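PDB 4N3O: D-glycero-alpha-D-manno-heptose 7-phosphate kinase, which catalyses the ATP-dependent phosphorylation of D-glycero-alpha-D-manno-heptose 7-phosphate at C-1, giving the 1,7-bisphosphate on the route to GDP-heptose for the capsule. Local coordinates for residues R280-A285 with M304-D309; T207-E212 with K322-V327; G54-D59 with Y69-F74. All blocks are in the same frame, centred on the assembly; numbering follows the deposited sequence.

Contact 1 of 3, residues R280-A285 with M304-D309; sequences RIYKLA and MFFFVD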
loop_
_atom_site.group_PDB
_atom_site.type_symbol
_atom_site.label_atom_id
_atom_site.label_comp_id
_atom_site.label_asym_id
_atom_site.label_seq_id
_atom_site.Cartn_x
_atom_site.Cartn_y
_atom_site.Cartn_z
ATOM N N ARG A 280 -18.260 21.968 1.696
ATOM C CA ARG A 280 -18.234 22.075 0.256
ATOM C C ARG A 280 -17.549 20.825 -0.318
ATOM O O ARG A 280 -17.983 20.288 -1.320
ATOM C CB ARG A 280 -17.481 23.327 -0.204
ATOM C CG ARG A 280 -18.001 23.865 -1.539
ATOM C CD ARG A 280 -17.070 24.829 -2.269
ATOM N NE ARG A 280 -16.139 24.158 -3.196
ATOM C CZ ARG A 280 -14.850 23.902 -2.964
ATOM N NH1 ARG A 280 -14.275 24.261 -1.833
ATOM N NH2 ARG A 280 -14.123 23.298 -3.890
ATOM N N ILE A 281 -16.482 20.362 0.338
ATOM C CA ILE A 281 -15.749 19.182 -0.119
ATOM C C ILE A 281 -16.624 17.942 -0.006
ATOM O O ILE A 281 -16.665 17.138 -0.934
ATOM C CB ILE A 281 -14.409 19.009 0.632
ATOM C CG1 ILE A 281 -13.448 20.158 0.286
ATOM C CG2 ILE A 281 -13.745 17.682 0.280
ATOM C CD1 ILE A 281 -13.025 20.201 -1.178
ATOM N N TYR A 282 -17.339 17.802 1.111
ATOM C CA TYR A 282 -18.276 16.692 1.309
ATOM C C TYR A 282 -19.297 16.691 0.166
ATOM O O TYR A 282 -19.509 15.672 -0.487
ATOM C CB TYR A 282 -18.995 16.837 2.647
ATOM C CG TYR A 282 -19.994 15.732 2.945
ATOM C CD1 TYR A 282 -19.590 14.530 3.540
ATOM C CD2 TYR A 282 -21.350 15.898 2.652
ATOM C CE1 TYR A 282 -20.508 13.521 3.812
ATOM C CE2 TYR A 282 -22.275 14.898 2.919
ATOM C CZ TYR A 282 -21.854 13.714 3.499
ATOM O OH TYR A 282 -22.785 12.729 3.758
ATOM N N LYS A 283 -19.911 17.845 -0.072
ATOM C CA LYS A 283 -20.864 18.034 -1.163
ATOM C C LYS A 283 -20.280 17.558 -2.493
ATOM O O LYS A 283 -20.904 16.799 -3.232
ATOM C CB LYS A 283 -21.176 19.522 -1.288
ATOM C CG LYS A 283 -22.026 19.928 -2.484
ATOM C CD LYS A 283 -21.884 21.424 -2.797
ATOM C CE LYS A 283 -22.169 22.350 -1.608
ATOM N NZ LYS A 283 -23.546 22.217 -1.066
ATOM N N LEU A 284 -19.082 18.032 -2.795
ATOM C CA LEU A 284 -18.403 17.684 -4.035
ATOM C C LEU A 284 -18.181 16.177 -4.162
ATOM O O LEU A 284 -18.256 15.623 -5.251
ATOM C CB LEU A 284 -17.076 18.448 -4.119
ATOM C CG LEU A 284 -16.012 18.058 -5.158
ATOM C CD1 LEU A 284 -14.891 19.077 -5.157
ATOM C CD2 LEU A 284 -15.422 16.693 -4.882
ATOM N N ALA A 285 -17.940 15.518 -3.039
ATOM C CA ALA A 285 -17.667 14.099 -3.030
ATOM C C ALA A 285 -18.941 13.299 -3.259
ATOM O O ALA A 285 -18.937 12.313 -3.995
ATOM C CB ALA A 285 -16.985 13.699 -1.717
HETATM N N MSE A 304 -10.595 13.292 5.194
HETATM C CA MSE A 304 -11.948 12.815 5.039
HETATM C C MSE A 304 -11.768 11.439 4.517
HETATM O O MSE A 304 -10.817 11.165 3.809
HETATM C CB MSE A 304 -12.772 13.691 4.109
HETATM C CG MSE A 304 -13.366 14.840 4.913
HETATM SE SE MSE A 304 -14.379 16.073 3.771
HETATM C CE MSE A 304 -16.115 15.697 4.613
ATOM N N PHE A 305 -12.683 10.562 4.881
ATOM C CA PHE A 305 -12.649 9.182 4.478
ATOM C C PHE A 305 -14.011 8.926 3.876
ATOM O O PHE A 305 -15.022 9.193 4.513
ATOM C CB PHE A 305 -12.379 8.349 5.725
ATOM C CG PHE A 305 -12.463 6.894 5.521
ATOM C CD1 PHE A 305 -11.648 6.264 4.596
ATOM C CD2 PHE A 305 -13.278 6.127 6.321
ATOM C CE1 PHE A 305 -11.699 4.893 4.425
ATOM C CE2 PHE A 305 -13.338 4.750 6.158
ATOM C CZ PHE A 305 -12.549 4.134 5.209
ATOM N N PHE A 306 -14.047 8.474 2.628
ATOM C CA PHE A 306 -15.332 8.243 1.946
ATOM C C PHE A 306 -15.589 6.805 1.536
ATOM O O PHE A 306 -14.670 6.011 1.349
ATOM C CB PHE A 306 -15.422 9.057 0.644
ATOM C CG PHE A 306 -15.250 10.536 0.812
ATOM C CD1 PHE A 306 -16.281 11.315 1.285
ATOM C CD2 PHE A 306 -14.078 11.157 0.418
ATOM C CE1 PHE A 306 -16.139 12.681 1.409
ATOM C CE2 PHE A 306 -13.927 12.531 0.541
ATOM C CZ PHE A 306 -14.961 13.294 1.038
ATOM N N PHE A 307 -16.872 6.505 1.412
ATOM C CA PHE A 307 -17.378 5.246 0.880
ATOM C C PHE A 307 -17.960 5.612 -0.480
ATOM O O PHE A 307 -18.759 6.540 -0.594
ATOM C CB PHE A 307 -18.444 4.628 1.762
ATOM C CG PHE A 307 -17.921 3.613 2.706
ATOM C CD1 PHE A 307 -17.036 3.968 3.703
ATOM C CD2 PHE A 307 -18.336 2.290 2.612
ATOM C CE1 PHE A 307 -16.547 3.020 4.585
ATOM C CE2 PHE A 307 -17.858 1.340 3.486
ATOM C CZ PHE A 307 -16.959 1.706 4.475
ATOM N N VAL A 308 -17.530 4.891 -1.504
ATOM C CA VAL A 308 -17.944 5.160 -2.869
ATOM C C VAL A 308 -18.177 3.878 -3.645
ATOM O O VAL A 308 -17.632 2.824 -3.336
ATOM C CB VAL A 308 -16.847 5.941 -3.618
ATOM C CG1 VAL A 308 -15.590 5.094 -3.774
ATOM C CG2 VAL A 308 -17.339 6.404 -4.980
ATOM N N ASP A 309 -19.012 3.974 -4.651
ATOM C CA ASP A 309 -19.236 2.856 -5.515
ATOM C C ASP A 309 -17.919 2.665 -6.293
ATOM O O ASP A 309 -17.383 3.624 -6.867
ATOM C CB ASP A 309 -20.371 3.185 -6.458
ATOM C CG ASP A 309 -20.595 2.127 -7.483
ATOM O OD1 ASP A 309 -20.393 0.929 -7.192
ATOM O OD2 ASP A 309 -21.009 2.509 -8.590
#
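Helix segment 280-285, which carries Tyr282 and Ala285, runs in nearly the same direction as the strand 304-308 that bears Met304 and Phe306, with the short axes 19° apart and 10.7 Å from each other at their closest. Ala285 points at the strand and sets its methyl over one face of the Phe306 ring. This is a CH-pi contact: Ala285 CB lies 3.7 Å from the ring centroid of Phe306, shifted from the centre toward the rim, where CE1 and CZ are its nearest atoms. Phe306 offers that face with its CG beside the backbone N (chi1 -57°). One turn earlier on the helix, Ile281 and Tyr282 receive the last two atoms of Met304, a selenomethionine of the strand. The Met304 chain bends at the selenium (chi3 115°), bringing Met304 CE to 3.7 Å from Tyr282 CB, at the edge of the tyrosine ring and near its plane. The selenium itself rests against the gamma methyl of Ile281, with SE 3.9 Å from Ile281 CG2.

Here helix 276-287 packs on the four-stranded antiparallel sheet of the C-terminal GHMP kinase domain, whose strand 303-308 lies between strands 290-296 and 202-206. Side chains alternate along the strand: Met304 and Phe306 face this helix, while Phe305 and Phe307 both meet Trp263. No hydrogen bond crosses the interface, which is apolar and largely buried. Leu316 of helix 313-320 also touches Ala285, and Tyr205 of strand 202-206 packs against Ile281.

Contact 2 of 3, residues T207-E212 with K322-V327; sequences TNITRE and KEQGYV
Gln324 lays its side chain along the backbone of Thr207 and Asn208, and Asn208 reaches back to that of Gln324. Gln324 CG meets the first carbonyl, 3.3 Å from Thr207 O. Farther along, Gln324 NE2 comes to 3.5 Å from Ile209 CG1, their side chains crossing at about a right angle. With CG between the backbone N and the carbonyl carbon (chi1 70°) the chain is turned toward the loop, and extended beyond CG it carries the amide to Ile209. Gln324 OE1 and Asn208 O, both acceptors, lie 3.1 Å apart without bonding. In return, Asn208 ND2 gives Gln324 O a weak hydrogen bond, 3.4 Å long and bent to 135°. The same nitrogen stands at the edge of the Tyr326 ring, near its plane, 4.2 Å from Tyr326 CD2. A water bridges Gln324 NE2 and Thr210 N by two weak bonds.

Behind this shell, the backbones come closest at Thr207 and Gly325, whose CA atoms are 4.2 Å apart. Gly325 N donates to the hydroxyl of Tyr205, and the rings of Tyr326 and Phe206 meet at a shallow angle. Leu278 of helix 276-287 touches Thr207 and Ile209. The contact lies where strand 202-206 runs out beside edge strand 326-327 of the GHMP kinase C-terminal domain's sheet, with the Tyr326 side chain about 7 Å from that of Ser114, in the glycine-rich segment assigned by similarity to ATP binding.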
loop_
_atom_site.group_PDB
_atom_site.type_symbol
_atom_site.label_atom_id
_atom_site.label_comp_id
_atom_site.label_asym_id
_atom_site.label_seq_id
_atom_site.Cartn_x
_atom_site.Cartn_y
_atom_site.Cartn_z
ATOM N N THR A 207 -7.117 17.110 3.302
ATOM C CA THR A 207 -7.681 18.383 2.865
ATOM C C THR A 207 -6.775 19.585 2.641
ATOM O O THR A 207 -6.990 20.335 1.679
ATOM C CB THR A 207 -8.705 18.850 3.903
ATOM O OG1 THR A 207 -8.029 19.101 5.138
ATOM C CG2 THR A 207 -9.784 17.787 4.114
ATOM N N ASN A 208 -5.791 19.775 3.523
ATOM C CA ASN A 208 -4.900 20.941 3.490
ATOM C C ASN A 208 -5.724 22.212 3.645
ATOM O O ASN A 208 -5.479 23.217 2.990
ATOM C CB ASN A 208 -4.029 20.987 2.223
ATOM C CG ASN A 208 -3.037 19.833 2.151
ATOM O OD1 ASN A 208 -2.901 19.048 3.100
ATOM N ND2 ASN A 208 -2.339 19.723 1.024
ATOM N N ILE A 209 -6.719 22.137 4.521
ATOM C CA ILE A 209 -7.602 23.256 4.811
ATOM C C ILE A 209 -7.134 23.991 6.065
ATOM O O ILE A 209 -6.426 23.433 6.906
ATOM C CB ILE A 209 -9.060 22.770 5.039
ATOM C CG1 ILE A 209 -9.692 22.343 3.715
ATOM C CG2 ILE A 209 -9.932 23.868 5.646
ATOM C CD1 ILE A 209 -11.087 21.772 3.864
ATOM N N THR A 210 -7.514 25.261 6.147
ATOM C CA THR A 210 -7.264 26.103 7.309
ATOM C C THR A 210 -8.601 26.816 7.495
ATOM O O THR A 210 -9.018 27.589 6.627
ATOM C CB THR A 210 -6.108 27.090 7.069
ATOM O OG1 THR A 210 -6.392 27.901 5.922
ATOM C CG2 THR A 210 -4.798 26.336 6.836
ATOM N N ARG A 211 -9.298 26.531 8.592
ATOM C CA ARG A 211 -10.624 27.122 8.796
ATOM C C ARG A 211 -10.553 28.619 9.097
ATOM O O ARG A 211 -9.539 29.116 9.582
ATOM C CB ARG A 211 -11.416 26.369 9.885
ATOM C CG ARG A 211 -12.896 26.752 9.917
ATOM C CD ARG A 211 -13.797 25.685 10.540
ATOM N NE ARG A 211 -13.886 25.691 11.999
ATOM C CZ ARG A 211 -14.806 26.362 12.699
ATOM N NH1 ARG A 211 -14.813 26.282 14.022
ATOM N NH2 ARG A 211 -15.725 27.114 12.091
ATOM N N GLU A 212 -11.633 29.327 8.771
ATOM C CA GLU A 212 -11.730 30.767 8.999
ATOM C C GLU A 212 -13.148 31.131 9.448
ATOM O O GLU A 212 -13.977 30.247 9.670
ATOM C CB GLU A 212 -11.326 31.542 7.734
ATOM C CG GLU A 212 -12.061 31.127 6.463
ATOM C CD GLU A 212 -11.690 31.973 5.250
ATOM O OE1 GLU A 212 -11.485 33.200 5.399
ATOM O OE2 GLU A 212 -11.630 31.412 4.134
ATOM N N LYS A 322 -8.238 17.878 -8.128
ATOM C CA LYS A 322 -8.262 19.266 -8.620
ATOM C C LYS A 322 -8.389 20.252 -7.478
ATOM O O LYS A 322 -8.345 21.462 -7.687
ATOM C CB LYS A 322 -9.419 19.481 -9.590
ATOM C CG LYS A 322 -9.295 18.649 -10.838
ATOM C CD LYS A 322 -10.505 18.757 -11.735
ATOM C CE LYS A 322 -10.339 17.810 -12.916
ATOM N NZ LYS A 322 -11.618 17.564 -13.625
ATOM N N GLU A 323 -8.552 19.731 -6.274
ATOM C CA GLU A 323 -8.692 20.570 -5.109
ATOM C C GLU A 323 -7.340 20.717 -4.428
ATOM O O GLU A 323 -6.361 20.078 -4.826
ATOM C CB GLU A 323 -9.751 19.984 -4.188
ATOM C CG GLU A 323 -11.127 19.883 -4.854
ATOM C CD GLU A 323 -11.723 21.248 -5.211
ATOM O OE1 GLU A 323 -12.646 21.308 -6.058
ATOM O OE2 GLU A 323 -11.267 22.271 -4.650
ATOM N N GLN A 324 -7.285 21.563 -3.408
ATOM C CA GLN A 324 -6.027 21.860 -2.725
ATOM C C GLN A 324 -5.430 20.686 -1.944
ATOM O O GLN A 324 -4.254 20.710 -1.602
ATOM C CB GLN A 324 -6.187 23.074 -1.791
ATOM C CG GLN A 324 -7.049 22.831 -0.553
ATOM C CD GLN A 324 -7.117 24.044 0.367
ATOM O OE1 GLN A 324 -6.196 24.864 0.407
ATOM N NE2 GLN A 324 -8.203 24.150 1.129
ATOM N N GLY A 325 -6.231 19.672 -1.644
ATOM C CA GLY A 325 -5.721 18.520 -0.901
ATOM C C GLY A 325 -5.113 17.451 -1.798
ATOM O O GLY A 325 -4.650 17.730 -2.895
ATOM N N TYR A 326 -5.066 16.228 -1.302
ATOM C CA TYR A 326 -4.601 15.122 -2.116
ATOM C C TYR A 326 -5.196 13.824 -1.617
ATOM O O TYR A 326 -5.468 13.656 -0.428
ATOM C CB TYR A 326 -3.073 15.036 -2.175
ATOM C CG TYR A 326 -2.398 14.667 -0.891
ATOM C CD1 TYR A 326 -2.162 13.331 -0.568
ATOM C CD2 TYR A 326 -1.954 15.652 -0.006
ATOM C CE1 TYR A 326 -1.524 12.976 0.611
ATOM C CE2 TYR A 326 -1.308 15.315 1.177
ATOM C CZ TYR A 326 -1.104 13.976 1.489
ATOM O OH TYR A 326 -0.469 13.636 2.673
ATOM N N VAL A 327 -5.430 12.928 -2.561
ATOM C CA VAL A 327 -5.953 11.611 -2.285
ATOM C C VAL A 327 -4.780 10.706 -1.938
ATOM O O VAL A 327 -3.741 10.748 -2.593
ATOM C CB VAL A 327 -6.719 11.074 -3.519
ATOM C CG1 VAL A 327 -7.068 9.607 -3.358
ATOM C CG2 VAL A 327 -7.972 11.921 -3.760
HETATM O O HOH W 1 -8.409 26.753 3.148
#

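Contact 3 of 3, residues G54-D59 with Y69-F74; sequences GKIIFD and YESKEF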
loop_
_atom_site.group_PDB
_atom_site.type_symbol
_atom_site.label_atom_id
_atom_site.label_comp_id
_atom_site.label_asym_id
_atom_site.label_seq_id
_atom_site.Cartn_x
_atom_site.Cartn_y
_atom_site.Cartn_z
ATOM N N GLY A 54 30.369 7.070 22.259
ATOM C CA GLY A 54 29.680 7.666 23.394
ATOM C C GLY A 54 28.732 8.788 23.030
ATOM O O GLY A 54 28.529 9.709 23.816
ATOM N N LYS A 55 28.166 8.722 21.830
ATOM C CA LYS A 55 27.196 9.720 21.372
ATOM C C LYS A 55 25.798 9.136 21.205
ATOM O O LYS A 55 25.622 7.950 20.959
ATOM C CB LYS A 55 27.629 10.368 20.049
ATOM C CG LYS A 55 28.405 11.671 20.170
ATOM C CD LYS A 55 29.653 11.559 21.031
ATOM C CE LYS A 55 30.394 12.886 21.084
ATOM N NZ LYS A 55 29.525 13.987 21.586
ATOM N N ILE A 56 24.811 10.001 21.360
ATOM C CA ILE A 56 23.433 9.638 21.181
ATOM C C ILE A 56 22.829 10.702 20.269
ATOM O O ILE A 56 22.805 11.885 20.617
ATOM C CB ILE A 56 22.670 9.552 22.516
ATOM C CG1 ILE A 56 23.139 8.325 23.313
ATOM C CG2 ILE A 56 21.179 9.458 22.263
ATOM C CD1 ILE A 56 22.513 8.206 24.688
ATOM N N ILE A 57 22.348 10.266 19.106
ATOM C CA ILE A 57 21.765 11.153 18.114
ATOM C C ILE A 57 20.311 10.787 17.841
ATOM O O ILE A 57 19.980 9.615 17.690
ATOM C CB ILE A 57 22.577 11.063 16.806
ATOM C CG1 ILE A 57 24.023 11.504 17.081
ATOM C CG2 ILE A 57 21.942 11.898 15.695
ATOM C CD1 ILE A 57 24.956 11.355 15.903
ATOM N N PHE A 58 19.451 11.794 17.819
ATOM C CA PHE A 58 18.049 11.619 17.507
ATOM C C PHE A 58 17.830 12.463 16.261
ATOM O O PHE A 58 18.050 13.680 16.307
ATOM C CB PHE A 58 17.147 12.126 18.635
ATOM C CG PHE A 58 17.294 11.381 19.935
ATOM C CD1 PHE A 58 17.196 9.997 19.977
ATOM C CD2 PHE A 58 17.401 12.068 21.130
ATOM C CE1 PHE A 58 17.281 9.316 21.177
ATOM C CE2 PHE A 58 17.490 11.391 22.336
ATOM C CZ PHE A 58 17.435 10.017 22.359
ATOM N N ASP A 59 17.391 11.829 15.164
ATOM C CA ASP A 59 17.232 12.498 13.871
ATOM C C ASP A 59 15.841 12.304 13.261
ATOM O O ASP A 59 15.492 11.222 12.810
ATOM C CB ASP A 59 18.298 11.965 12.920
ATOM C CG ASP A 59 18.220 12.583 11.533
ATOM O OD1 ASP A 59 17.678 13.702 11.382
ATOM O OD2 ASP A 59 18.729 11.943 10.589
ATOM N N TYR A 69 23.714 14.323 21.953
ATOM C CA TYR A 69 24.069 14.381 23.371
ATOM C C TYR A 69 25.136 13.368 23.670
ATOM O O TYR A 69 25.426 12.495 22.856
ATOM C CB TYR A 69 22.874 14.028 24.270
ATOM C CG TYR A 69 21.615 14.790 23.970
ATOM C CD1 TYR A 69 21.429 16.091 24.439
ATOM C CD2 TYR A 69 20.606 14.212 23.228
ATOM C CE1 TYR A 69 20.270 16.794 24.156
ATOM C CE2 TYR A 69 19.443 14.900 22.947
ATOM C CZ TYR A 69 19.280 16.193 23.403
ATOM O OH TYR A 69 18.117 16.866 23.101
ATOM N N GLU A 70 25.698 13.485 24.862
ATOM C CA GLU A 70 26.681 12.546 25.355
ATOM C C GLU A 70 25.954 11.366 26.000
ATOM O O GLU A 70 24.972 11.542 26.715
ATOM C CB GLU A 70 27.599 13.216 26.384
ATOM C CG GLU A 70 28.636 14.144 25.771
ATOM C CD GLU A 70 29.683 13.395 24.961
ATOM O OE1 GLU A 70 29.893 12.185 25.215
ATOM O OE2 GLU A 70 30.307 14.023 24.079
ATOM N N SER A 71 26.460 10.168 25.743
ATOM C CA SER A 71 25.898 8.936 26.282
ATOM C C SER A 71 25.897 8.905 27.817
ATOM O O SER A 71 26.956 8.871 28.436
ATOM C CB SER A 71 26.696 7.751 25.736
ATOM O OG SER A 71 26.267 6.529 26.292
ATOM N N LYS A 72 24.700 8.931 28.410
ATOM C CA LYS A 72 24.509 8.859 29.872
ATOM C C LYS A 72 23.183 8.152 30.212
ATOM O O LYS A 72 22.367 7.886 29.324
ATOM C CB LYS A 72 24.562 10.248 30.508
ATOM C CG LYS A 72 23.541 11.227 29.967
ATOM C CD LYS A 72 23.677 12.573 30.645
ATOM C CE LYS A 72 22.769 13.601 30.000
ATOM N NZ LYS A 72 22.898 14.919 30.671
ATOM N N GLU A 73 22.963 7.860 31.493
ATOM C CA GLU A 73 21.765 7.115 31.915
ATOM C C GLU A 73 20.454 7.869 31.801
ATOM O O GLU A 73 19.430 7.262 31.501
ATOM C CB GLU A 73 21.897 6.588 33.353
ATOM C CG GLU A 73 22.951 5.505 33.553
ATOM C CD GLU A 73 22.781 4.758 34.872
ATOM O OE1 GLU A 73 21.625 4.385 35.206
ATOM O OE2 GLU A 73 23.803 4.517 35.556
ATOM N N PHE A 74 20.474 9.172 32.064
ATOM C CA PHE A 74 19.252 9.974 32.006
ATOM C C PHE A 74 19.470 11.250 31.217
ATOM O O PHE A 74 20.418 11.978 31.471
ATOM C CB PHE A 74 18.773 10.330 33.420
ATOM C CG PHE A 74 17.482 11.117 33.455
ATOM C CD1 PHE A 74 16.252 10.469 33.460
ATOM C CD2 PHE A 74 17.497 12.512 33.510
ATOM C CE1 PHE A 74 15.066 11.188 33.502
ATOM C CE2 PHE A 74 16.313 13.236 33.553
ATOM C CZ PHE A 74 15.096 12.569 33.541
#
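Lys55 and Ile56 pair antiparallel with Glu70 and Tyr69. Ile56 and Tyr69 form the hydrogen-bonded pair: Ile56 N donates to Tyr69 O at 3.0 Å, and Tyr69 N returns a bond to Ile56 O at 2.9 Å. The latter arrives in the carbonyl plane of Ile56, the former tilted from that of Tyr69. Just past the strands, Gly54 and Ser71 continue the contact by a single bond, Ser71 N to Gly54 O at 2.9 Å, nearly straight at the hydrogen (167°) yet with the donor well above the carbonyl plane. These strands, 55-60 and 65-70, form a beta hairpin on the large mixed sheet, with strand 55-60 also pairing in parallel with strand 102-108.

Lys55 and Glu70 are the non-hydrogen-bonded pair. Although their side chains set off in diverging directions, both bend back to close a salt bridge, Lys55 NZ to Glu70 OE2 at 2.6 Å. The lysine turns at chi2 and chi4, the glutamate at chi2 (-68°), and the ammonium meets OE2 from above the carboxylate plane. Phe58 CD2 approaches the edge of the Tyr69 ring, 3.9 Å from Tyr69 CE2, with the side chains crossing at about a right angle. The hydroxyl of Tyr69 is hydrogen-bonded to Asp78 and Lys85, and Ser71 OG to the carbonyl of Leu100. Ile56 CD1 packs on the backbone of Ser71, 3.8 Å from Ser71 CA, and Tyr88 of helix 82-96 touches Ile56.

Contacts 1 and 2 adjoin, their centres 13 Å apart on one sheet of the C-terminal domain, and along the chain contact 1 is nested inside the loop that contact 2 closes. A salt bridge joins them, Arg280 NH2 to Glu323 OE2 at 3.1 Å. Contact 3 is a hairpin of the other, mixed sheet, its centre 47 Å from that of contact 1 and 40 Å from that of contact 2. Residues assigned to ATP binding by similarity lie at different distances from the three: the side chains of Tyr326 and Ser114 are about 7 Å apart, Met304 and Leu116 about 10 Å, and Phe58 and Ser60, close in sequence, about 7 Å.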